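Long-range contact in malonyl coenzyme A-acyl carrier protein transacylase (Helicobacter pylori, PDB 2H1Y), which probably transfers the malonyl group of malonyl-CoA to holo-acyl carrier protein, yielding malonyl-ACP and free CoA: residues 221-233 against 247-260. Residues are numbered along the deposited sequence; the frame is centred on the assembly and turned at random.
Sequences FQELLEKSLKDKF and HNKAKAVELLSLQL
The ring of Phe233 lies against the peptide joining His247 to Asn248: His247 C sits 3.5 Å above the ring plane, displaced toward the rim, with Asn248 N over the same face. At the edge, Phe233 CZ meets the methyl of Ala252. The Phe221 ring, at the far end of the contact, presents its edge to Leu256 O, while its CD2 lies 3.5 Å from Leu260 CD1. The helical segments 221-228 and 249-259 run nearly antiparallel, their axes 9.3 Å apart at closest approach and 153° between their directions. Here Leu225 CD2 meets Leu256 CD1 at 3.6 Å, and Leu229 CD1 touches both Ala252 CB and Val253 CG2, forming an apolar seam. Lys249 reaches, fully extended, to the end of helix 218-228, CG opposite its backbone N (chi1 176°), with its methylenes along Leu229. Its NZ donates to Glu226 O at 2.6 Å and to Leu229 O at 2.8 Å, both in the carbonyl plane; Glu226 OE1 adds a long salt bridge. Beside the N-cap residue Asn248, Asp231 OD1 accepts a weak bond from Lys249 N (3.4 Å, 143°), and a water links OD1 to His247 O. Leu229 and Phe233 also touch helix 105-116, so the pair packs within the acyltransferase domain. The chemistry is thus divided: an apolar seam joins helix 249-259 to helix 218-228 and to Leu229 just past its end, while one ammonium ties up two carbonyls there, probably offsetting the helix's negative pole.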
loop_
_atom_site.group_PDB
_atom_site.type_symbol
_atom_site.label_atom_id
_atom_site.label_comp_id
_atom_site.label_asym_id
_atom_site.label_seq_id
_atom_site.Cartn_x
_atom_site.Cartn_y
_atom_site.Cartn_z
ATOM N N PHE A 221 5.050 -5.382 16.445
ATOM C CA PHE A 221 5.243 -4.451 15.358
ATOM C C PHE A 221 5.649 -3.081 15.879
ATOM O O PHE A 221 6.597 -2.477 15.388
ATOM C CB PHE A 221 3.997 -4.375 14.464
ATOM C CG PHE A 221 4.286 -3.867 13.089
ATOM C CD1 PHE A 221 5.208 -4.513 12.278
ATOM C CD2 PHE A 221 3.667 -2.737 12.614
ATOM C CE1 PHE A 221 5.496 -4.040 11.018
ATOM C CE2 PHE A 221 3.942 -2.266 11.355
ATOM C CZ PHE A 221 4.856 -2.914 10.549
ATOM N N GLN A 222 4.949 -2.619 16.903
ATOM C CA GLN A 222 5.269 -1.359 17.575
ATOM C C GLN A 222 6.744 -1.319 17.983
ATOM O O GLN A 222 7.471 -0.366 17.671
ATOM C CB GLN A 222 4.382 -1.216 18.798
ATOM C CG GLN A 222 3.988 0.196 19.135
ATOM C CD GLN A 222 2.712 0.241 19.966
ATOM O OE1 GLN A 222 1.640 -0.186 19.512
ATOM N NE2 GLN A 222 2.826 0.753 21.199
ATOM N N GLU A 223 7.182 -2.383 18.648
ATOM C CA GLU A 223 8.587 -2.564 19.016
ATOM C C GLU A 223 9.531 -2.367 17.826
ATOM O O GLU A 223 10.523 -1.636 17.924
ATOM C CB GLU A 223 8.779 -3.946 19.630
ATOM C CG GLU A 223 10.168 -4.216 20.176
ATOM C CD GLU A 223 10.290 -5.628 20.738
ATOM O OE1 GLU A 223 9.767 -6.569 20.094
ATOM O OE2 GLU A 223 10.900 -5.792 21.824
ATOM N N LEU A 224 9.208 -3.003 16.705
ATOM C CA LEU A 224 10.033 -2.885 15.505
ATOM C C LEU A 224 10.052 -1.477 14.868
ATOM O O LEU A 224 11.082 -1.041 14.348
ATOM C CB LEU A 224 9.653 -3.957 14.494
ATOM C CG LEU A 224 10.200 -5.361 14.765
ATOM C CD1 LEU A 224 10.377 -6.064 13.425
ATOM C CD2 LEU A 224 11.539 -5.382 15.544
ATOM N N LEU A 225 8.917 -0.776 14.941
ATOM C CA LEU A 225 8.805 0.633 14.530
ATOM C C LEU A 225 9.666 1.593 15.372
ATOM O O LEU A 225 10.358 2.473 14.833
ATOM C CB LEU A 225 7.335 1.081 14.569
ATOM C CG LEU A 225 6.411 0.532 13.471
ATOM C CD1 LEU A 225 4.951 0.514 13.916
ATOM C CD2 LEU A 225 6.571 1.351 12.214
ATOM N N GLU A 226 9.597 1.424 16.692
ATOM C CA GLU A 226 10.386 2.221 17.643
ATOM C C GLU A 226 11.870 2.063 17.402
ATOM O O GLU A 226 12.608 3.033 17.404
ATOM C CB GLU A 226 10.055 1.839 19.091
ATOM C CG GLU A 226 9.276 2.902 19.828
ATOM C CD GLU A 226 10.063 4.176 19.943
ATOM O OE1 GLU A 226 11.295 4.094 20.167
ATOM O OE2 GLU A 226 9.456 5.257 19.795
ATOM N N LYS A 227 12.282 0.828 17.163
ATOM C CA LYS A 227 13.675 0.503 16.928
ATOM C C LYS A 227 14.143 0.944 15.533
ATOM O O LYS A 227 15.328 1.181 15.335
ATOM C CB LYS A 227 13.855 -1.000 17.139
ATOM C CG LYS A 227 15.246 -1.559 17.068
ATOM C CD LYS A 227 15.139 -3.066 16.786
ATOM C CE LYS A 227 16.495 -3.698 16.490
ATOM N NZ LYS A 227 16.368 -4.703 15.393
ATOM N N SER A 228 13.224 1.078 14.580
ATOM C CA SER A 228 13.606 1.304 13.176
ATOM C C SER A 228 13.431 2.716 12.624
ATOM O O SER A 228 14.164 3.123 11.715
ATOM C CB SER A 228 12.875 0.316 12.261
ATOM O OG SER A 228 13.411 -0.991 12.395
ATOM N N LEU A 229 12.450 3.449 13.151
ATOM C CA LEU A 229 12.162 4.801 12.679
ATOM C C LEU A 229 13.140 5.859 13.181
ATOM O O LEU A 229 13.455 5.930 14.375
ATOM C CB LEU A 229 10.740 5.218 13.054
ATOM C CG LEU A 229 9.570 4.373 12.553
ATOM C CD1 LEU A 229 8.326 4.733 13.331
ATOM C CD2 LEU A 229 9.359 4.568 11.060
ATOM N N LYS A 230 13.610 6.678 12.247
ATOM C CA LYS A 230 14.295 7.896 12.585
ATOM C C LYS A 230 13.217 8.960 12.690
ATOM O O LYS A 230 12.059 8.714 12.358
ATOM C CB LYS A 230 15.274 8.268 11.488
ATOM C CG LYS A 230 16.680 8.492 11.994
ATOM C CD LYS A 230 17.627 7.325 11.623
ATOM C CE LYS A 230 18.378 7.580 10.293
ATOM N NZ LYS A 230 17.478 7.671 9.088
ATOM N N ASP A 231 13.588 10.148 13.154
ATOM C CA ASP A 231 12.640 11.247 13.210
ATOM C C ASP A 231 12.988 12.265 12.135
ATOM O O ASP A 231 13.561 13.321 12.405
ATOM C CB ASP A 231 12.661 11.894 14.582
ATOM C CG ASP A 231 11.457 12.763 14.827
ATOM O OD1 ASP A 231 10.567 12.857 13.949
ATOM O OD2 ASP A 231 11.401 13.358 15.920
ATOM N N LYS A 232 12.658 11.924 10.904
ATOM C CA LYS A 232 12.995 12.765 9.779
ATOM C C LYS A 232 11.928 12.546 8.726
ATOM O O LYS A 232 11.708 11.425 8.283
ATOM C CB LYS A 232 14.396 12.435 9.257
ATOM C CG LYS A 232 14.860 13.357 8.144
ATOM C CD LYS A 232 16.379 13.497 8.072
ATOM C CE LYS A 232 16.854 14.734 8.858
ATOM N NZ LYS A 232 16.027 15.953 8.541
ATOM N N PHE A 233 11.254 13.633 8.371
ATOM C CA PHE A 233 10.142 13.619 7.441
ATOM C C PHE A 233 10.197 14.848 6.542
ATOM O O PHE A 233 9.949 15.957 6.997
ATOM C CB PHE A 233 8.831 13.657 8.212
ATOM C CG PHE A 233 8.532 12.410 8.972
ATOM C CD1 PHE A 233 9.147 12.158 10.195
ATOM C CD2 PHE A 233 7.602 11.503 8.485
ATOM C CE1 PHE A 233 8.858 11.010 10.911
ATOM C CE2 PHE A 233 7.304 10.350 9.180
ATOM C CZ PHE A 233 7.930 10.101 10.407
ATOM N N HIS A 247 3.791 13.666 10.703
ATOM C CA HIS A 247 5.146 13.988 10.243
ATOM C C HIS A 247 6.216 13.807 11.326
ATOM O O HIS A 247 7.236 14.522 11.310
ATOM C CB HIS A 247 5.171 15.434 9.746
ATOM C CG HIS A 247 4.558 16.393 10.714
ATOM N ND1 HIS A 247 3.212 16.367 11.031
ATOM C CD2 HIS A 247 5.108 17.367 11.476
ATOM C CE1 HIS A 247 2.956 17.302 11.928
ATOM N NE2 HIS A 247 4.090 17.921 12.217
ATOM N N ASN A 248 5.980 12.888 12.271
ATOM C CA ASN A 248 7.015 12.500 13.255
ATOM C C ASN A 248 7.006 11.032 13.683
ATOM O O ASN A 248 6.077 10.278 13.351
ATOM C CB ASN A 248 7.055 13.440 14.480
ATOM C CG ASN A 248 5.739 13.518 15.200
ATOM O OD1 ASN A 248 5.134 14.571 15.230
ATOM N ND2 ASN A 248 5.279 12.406 15.771
ATOM N N LYS A 249 8.034 10.650 14.440
ATOM C CA LYS A 249 8.247 9.262 14.845
ATOM C C LYS A 249 7.160 8.744 15.764
ATOM O O LYS A 249 6.635 7.642 15.559
ATOM C CB LYS A 249 9.606 9.096 15.515
ATOM C CG LYS A 249 9.845 7.706 16.054
ATOM C CD LYS A 249 11.316 7.391 16.182
ATOM C CE LYS A 249 11.467 6.053 16.912
ATOM N NZ LYS A 249 12.889 5.625 17.064
ATOM N N ALA A 250 6.815 9.538 16.771
ATOM C CA ALA A 250 5.838 9.117 17.767
ATOM C C ALA A 250 4.517 8.777 17.092
ATOM O O ALA A 250 3.918 7.731 17.339
ATOM C CB ALA A 250 5.655 10.208 18.812
ATOM N N LYS A 251 4.081 9.668 16.222
ATOM C CA LYS A 251 2.848 9.499 15.487
ATOM C C LYS A 251 2.912 8.326 14.493
ATOM O O LYS A 251 2.035 7.458 14.494
ATOM C CB LYS A 251 2.482 10.818 14.808
ATOM C CG LYS A 251 1.702 11.767 15.719
ATOM C CD LYS A 251 0.265 11.274 15.834
ATOM C CE LYS A 251 -0.544 12.040 16.848
ATOM N NZ LYS A 251 -1.818 11.296 17.043
ATOM N N ALA A 252 3.958 8.280 13.676
ATOM C CA ALA A 252 4.176 7.114 12.821
ATOM C C ALA A 252 4.086 5.788 13.595
ATOM O O ALA A 252 3.345 4.891 13.176
ATOM C CB ALA A 252 5.503 7.223 12.075
ATOM N N VAL A 253 4.819 5.673 14.716
ATOM C CA VAL A 253 4.797 4.461 15.569
ATOM C C VAL A 253 3.366 4.123 15.899
ATOM O O VAL A 253 2.930 2.999 15.676
ATOM C CB VAL A 253 5.599 4.597 16.923
ATOM C CG1 VAL A 253 5.382 3.360 17.829
ATOM C CG2 VAL A 253 7.100 4.813 16.681
ATOM N N GLU A 254 2.641 5.121 16.401
ATOM C CA GLU A 254 1.255 4.968 16.773
ATOM C C GLU A 254 0.359 4.632 15.569
ATOM O O GLU A 254 -0.463 3.711 15.627
ATOM C CB GLU A 254 0.774 6.248 17.464
ATOM C CG GLU A 254 -0.702 6.221 17.849
ATOM C CD GLU A 254 -1.241 7.566 18.307
ATOM O OE1 GLU A 254 -0.461 8.433 18.766
ATOM O OE2 GLU A 254 -2.472 7.753 18.215
ATOM N N LEU A 255 0.514 5.377 14.484
ATOM C CA LEU A 255 -0.406 5.247 13.358
ATOM C C LEU A 255 -0.178 4.027 12.431
ATOM O O LEU A 255 -1.155 3.414 11.967
ATOM C CB LEU A 255 -0.534 6.570 12.600
ATOM C CG LEU A 255 -1.277 7.597 13.476
ATOM C CD1 LEU A 255 -1.102 9.001 12.998
ATOM C CD2 LEU A 255 -2.777 7.252 13.636
ATOM N N LEU A 256 1.085 3.657 12.200
ATOM C CA LEU A 256 1.395 2.426 11.471
ATOM C C LEU A 256 1.041 1.186 12.290
ATOM O O LEU A 256 0.908 0.106 11.715
ATOM C CB LEU A 256 2.862 2.373 11.033
ATOM C CG LEU A 256 3.322 3.309 9.905
ATOM C CD1 LEU A 256 4.805 3.177 9.617
ATOM C CD2 LEU A 256 2.518 3.104 8.598
ATOM N N SER A 257 0.886 1.337 13.614
ATOM C CA SER A 257 0.465 0.226 14.494
ATOM C C SER A 257 -1.014 0.018 14.311
ATOM O O SER A 257 -1.482 -1.067 13.984
ATOM C CB SER A 257 0.641 0.561 15.983
ATOM O OG SER A 257 1.987 0.649 16.405
ATOM N N LEU A 258 -1.734 1.099 14.552
ATOM C CA LEU A 258 -3.172 1.110 14.599
ATOM C C LEU A 258 -3.794 0.735 13.241
ATOM O O LEU A 258 -4.855 0.085 13.182
ATOM C CB LEU A 258 -3.610 2.509 15.051
ATOM C CG LEU A 258 -4.942 2.704 15.768
ATOM C CD1 LEU A 258 -5.926 3.518 14.900
ATOM C CD2 LEU A 258 -5.548 1.380 16.292
ATOM N N GLN A 259 -3.117 1.141 12.171
ATOM C CA GLN A 259 -3.510 0.814 10.812
ATOM C C GLN A 259 -3.933 -0.650 10.688
ATOM O O GLN A 259 -5.029 -0.940 10.195
ATOM C CB GLN A 259 -2.348 1.117 9.863
ATOM C CG GLN A 259 -2.740 1.174 8.404
ATOM C CD GLN A 259 -1.695 0.556 7.525
ATOM O OE1 GLN A 259 -1.276 -0.588 7.740
ATOM N NE2 GLN A 259 -1.248 1.310 6.535
ATOM N N LEU A 260 -3.067 -1.547 11.183
ATOM C CA LEU A 260 -3.199 -3.015 11.075
ATOM C C LEU A 260 -4.530 -3.593 11.524
ATOM O O LEU A 260 -4.941 -4.620 11.022
ATOM C CB LEU A 260 -2.084 -3.709 11.854
ATOM C CG LEU A 260 -0.658 -3.310 11.474
ATOM C CD1 LEU A 260 0.312 -3.741 12.550
ATOM C CD2 LEU A 260 -0.259 -3.884 10.112
HETATM O O HOH W 1 9.744 15.467 12.195
#